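PDB 7CGF: PUM-HD domain-containing protein from Caenorhabditis elegans, which probably binds the 3' untranslated regions of mRNAs through its Pumilio homology domain, the part of the longer protein in this RNA complex. Local coordinates for residues V250-V253 and S254-F258. The protein carries 2 engineered substitutions. Numbering follows the deposited sequence.
Sequences VTRV and SNNLF
Ser254 grips the carbonyl oxygen of Val250 twice. Its N donates the helical bond at 2.8 Å from Ser254 N to Val250 O. Its hydroxyl donates a second, 2.9 Å from Ser254 OG to Val250 O. The two donors reach this oxygen from opposite faces of the carbonyl plane. OG lies anti to the carbonyl carbon (chi1 -65°), which turns it back along the helix to this acceptor. Asn255 N bonds Thr251 O at 2.9 Å. The Thr251 hydroxyl is taken up by Met247 O, one turn earlier, while its CG2 lies beside Asn255 ND2. The residues join helix 243-255 to helix 257-261, within the curved array of helical Pumilio repeats. The turn lies about 11 Å, at its nearest atom, from the bound RNA. Asn256 ND2 donates to Arg252 O at 2.9 Å. This bond is nearly straight (166°), lies in the carbonyl plane and uses a lone pair. Asn256 N adds a weak bond to the same oxygen. Asn256 N also bonds Val253 O at 3.2 Å, from above that carbonyl plane. The Arg252 chain is extended from CG to NE, and NE forms a salt bridge with Asp222. Val253 and Leu257 both pack on Ile270 of helix 266-276.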
ATOM      1  N   VAL A 250      15.307  -6.422  16.911  1.00 20.42           N
ATOM      2  CA  VAL A 250      15.750  -7.798  17.124  1.00 16.69           C
ATOM      3  C   VAL A 250      16.082  -8.031  18.585  1.00 20.43           C
ATOM      4  O   VAL A 250      15.845  -9.122  19.119  1.00 22.33           O
ATOM      5  CB  VAL A 250      16.946  -8.112  16.206  1.00 22.51           C
ATOM      6  CG1 VAL A 250      17.630  -9.418  16.622  1.00 20.83           C
ATOM      7  CG2 VAL A 250      16.480  -8.157  14.758  1.00 21.37           C
ATOM      8  N   THR A 251      16.655  -7.024  19.254  1.00 18.65           N
ATOM      9  CA  THR A 251      16.916  -7.156  20.684  1.00 23.09           C
ATOM     10  C   THR A 251      15.619  -7.338  21.447  1.00 20.69           C
ATOM     11  O   THR A 251      15.521  -8.200  22.326  1.00 21.51           O
ATOM     12  CB  THR A 251      17.675  -5.935  21.207  1.00 23.17           C
ATOM     13  OG1 THR A 251      18.945  -5.846  20.556  1.00 25.22           O
ATOM     14  CG2 THR A 251      17.894  -6.012  22.709  1.00 26.07           C
ATOM     15  N   ARG A 252      14.602  -6.540  21.111  1.00 21.06           N
ATOM     16  CA  ARG A 252      13.330  -6.641  21.820  1.00 23.50           C
ATOM     17  C   ARG A 252      12.643  -7.975  21.549  1.00 20.99           C
ATOM     18  O   ARG A 252      12.095  -8.594  22.472  1.00 21.46           O
ATOM     19  CB  ARG A 252      12.418  -5.480  21.431  1.00 23.20           C
ATOM     20  CG  ARG A 252      11.167  -5.419  22.286  1.00 26.35           C
ATOM     21  CD  ARG A 252      10.548  -4.040  22.285  1.00 34.36           C
ATOM     22  NE  ARG A 252       9.456  -3.978  23.250  1.00 36.34           N
ATOM     23  CZ  ARG A 252       9.579  -3.488  24.478  1.00 38.03           C
ATOM     24  NH1 ARG A 252      10.744  -2.994  24.882  1.00 31.77           N
ATOM     25  NH2 ARG A 252       8.535  -3.482  25.296  1.00 32.09           N
ATOM     26  N   VAL A 253      12.634  -8.401  20.282  1.00 19.25           N
ATOM     27  CA  VAL A 253      12.043  -9.679  19.896  1.00 22.83           C
ATOM     28  C   VAL A 253      12.762 -10.824  20.587  1.00 20.12           C
ATOM     29  O   VAL A 253      12.129 -11.745  21.117  1.00 24.46           O
ATOM     30  CB  VAL A 253      12.072  -9.825  18.363  1.00 24.78           C
ATOM     31  CG1 VAL A 253      11.793 -11.256  17.950  1.00 29.52           C
ATOM     32  CG2 VAL A 253      11.054  -8.867  17.718  1.00 23.39           C
ATOM     33  N   SER A 254      14.094 -10.789  20.597  1.00 18.70           N
ATOM     34  CA  SER A 254      14.849 -11.872  21.219  1.00 21.45           C
ATOM     35  C   SER A 254      14.609 -11.931  22.717  1.00 23.77           C
ATOM     36  O   SER A 254      14.470 -13.023  23.282  1.00 26.28           O
ATOM     37  CB  SER A 254      16.338 -11.712  20.923  1.00 20.73           C
ATOM     38  OG  SER A 254      16.566 -11.852  19.533  1.00 24.89           O
ATOM     39  N   ASN A 255      14.555 -10.772  23.380  1.00 23.26           N
ATOM     40  CA  ASN A 255      14.326 -10.749  24.817  1.00 23.72           C
ATOM     41  C   ASN A 255      12.920 -11.182  25.194  1.00 25.87           C
ATOM     42  O   ASN A 255      12.682 -11.522  26.357  1.00 28.58           O
ATOM     43  CB  ASN A 255      14.605  -9.355  25.385  1.00 23.69           C
ATOM     44  CG  ASN A 255      16.084  -9.012  25.384  1.00 29.67           C
ATOM     45  OD1 ASN A 255      16.937  -9.897  25.316  1.00 36.08           O
ATOM     46  ND2 ASN A 255      16.393  -7.724  25.478  1.00 29.24           N
ATOM     47  N   ASN A 256      11.982 -11.175  24.248  1.00 23.37           N
ATOM     48  CA  ASN A 256      10.596 -11.535  24.511  1.00 23.93           C
ATOM     49  C   ASN A 256      10.102 -12.538  23.486  1.00 25.85           C
ATOM     50  O   ASN A 256       8.961 -12.463  23.023  1.00 22.98           O
ATOM     51  CB  ASN A 256       9.715 -10.291  24.526  1.00 23.12           C
ATOM     52  CG  ASN A 256      10.152  -9.296  25.577  1.00 28.07           C
ATOM     53  OD1 ASN A 256       9.761  -9.400  26.740  1.00 37.37           O
ATOM     54  ND2 ASN A 256      10.992  -8.343  25.184  1.00 27.68           N
ATOM     55  N   LEU A 257      10.952 -13.517  23.149  1.00 21.49           N
ATOM     56  CA  LEU A 257      10.746 -14.335  21.954  1.00 21.56           C
ATOM     57  C   LEU A 257       9.483 -15.179  22.053  1.00 24.21           C
ATOM     58  O   LEU A 257       8.717 -15.272  21.087  1.00 20.86           O
ATOM     59  CB  LEU A 257      11.964 -15.231  21.713  1.00 22.08           C
ATOM     60  CG  LEU A 257      11.891 -16.136  20.477  1.00 23.47           C
ATOM     61  CD1 LEU A 257      11.837 -15.323  19.193  1.00 23.87           C
ATOM     62  CD2 LEU A 257      13.052 -17.120  20.434  1.00 26.04           C
ATOM     63  N   PHE A 258       9.257 -15.823  23.196  1.00 22.98           N
ATOM     64  CA  PHE A 258       8.081 -16.678  23.301  1.00 21.78           C
ATOM     65  C   PHE A 258       6.796 -15.874  23.149  1.00 23.30           C
ATOM     66  O   PHE A 258       5.878 -16.291  22.433  1.00 22.94           O
ATOM     67  CB  PHE A 258       8.089 -17.434  24.626  1.00 25.54           C
ATOM     68  CG  PHE A 258       6.989 -18.431  24.730  1.00 26.48           C
ATOM     69  CD1 PHE A 258       7.051 -19.612  24.017  1.00 29.67           C
ATOM     70  CD2 PHE A 258       5.874 -18.176  25.504  1.00 29.04           C
ATOM     71  CE1 PHE A 258       6.027 -20.540  24.091  1.00 32.05           C
ATOM     72  CE2 PHE A 258       4.851 -19.099  25.577  1.00 30.52           C
ATOM     73  CZ  PHE A 258       4.929 -20.276  24.866  1.00 28.88           C
TER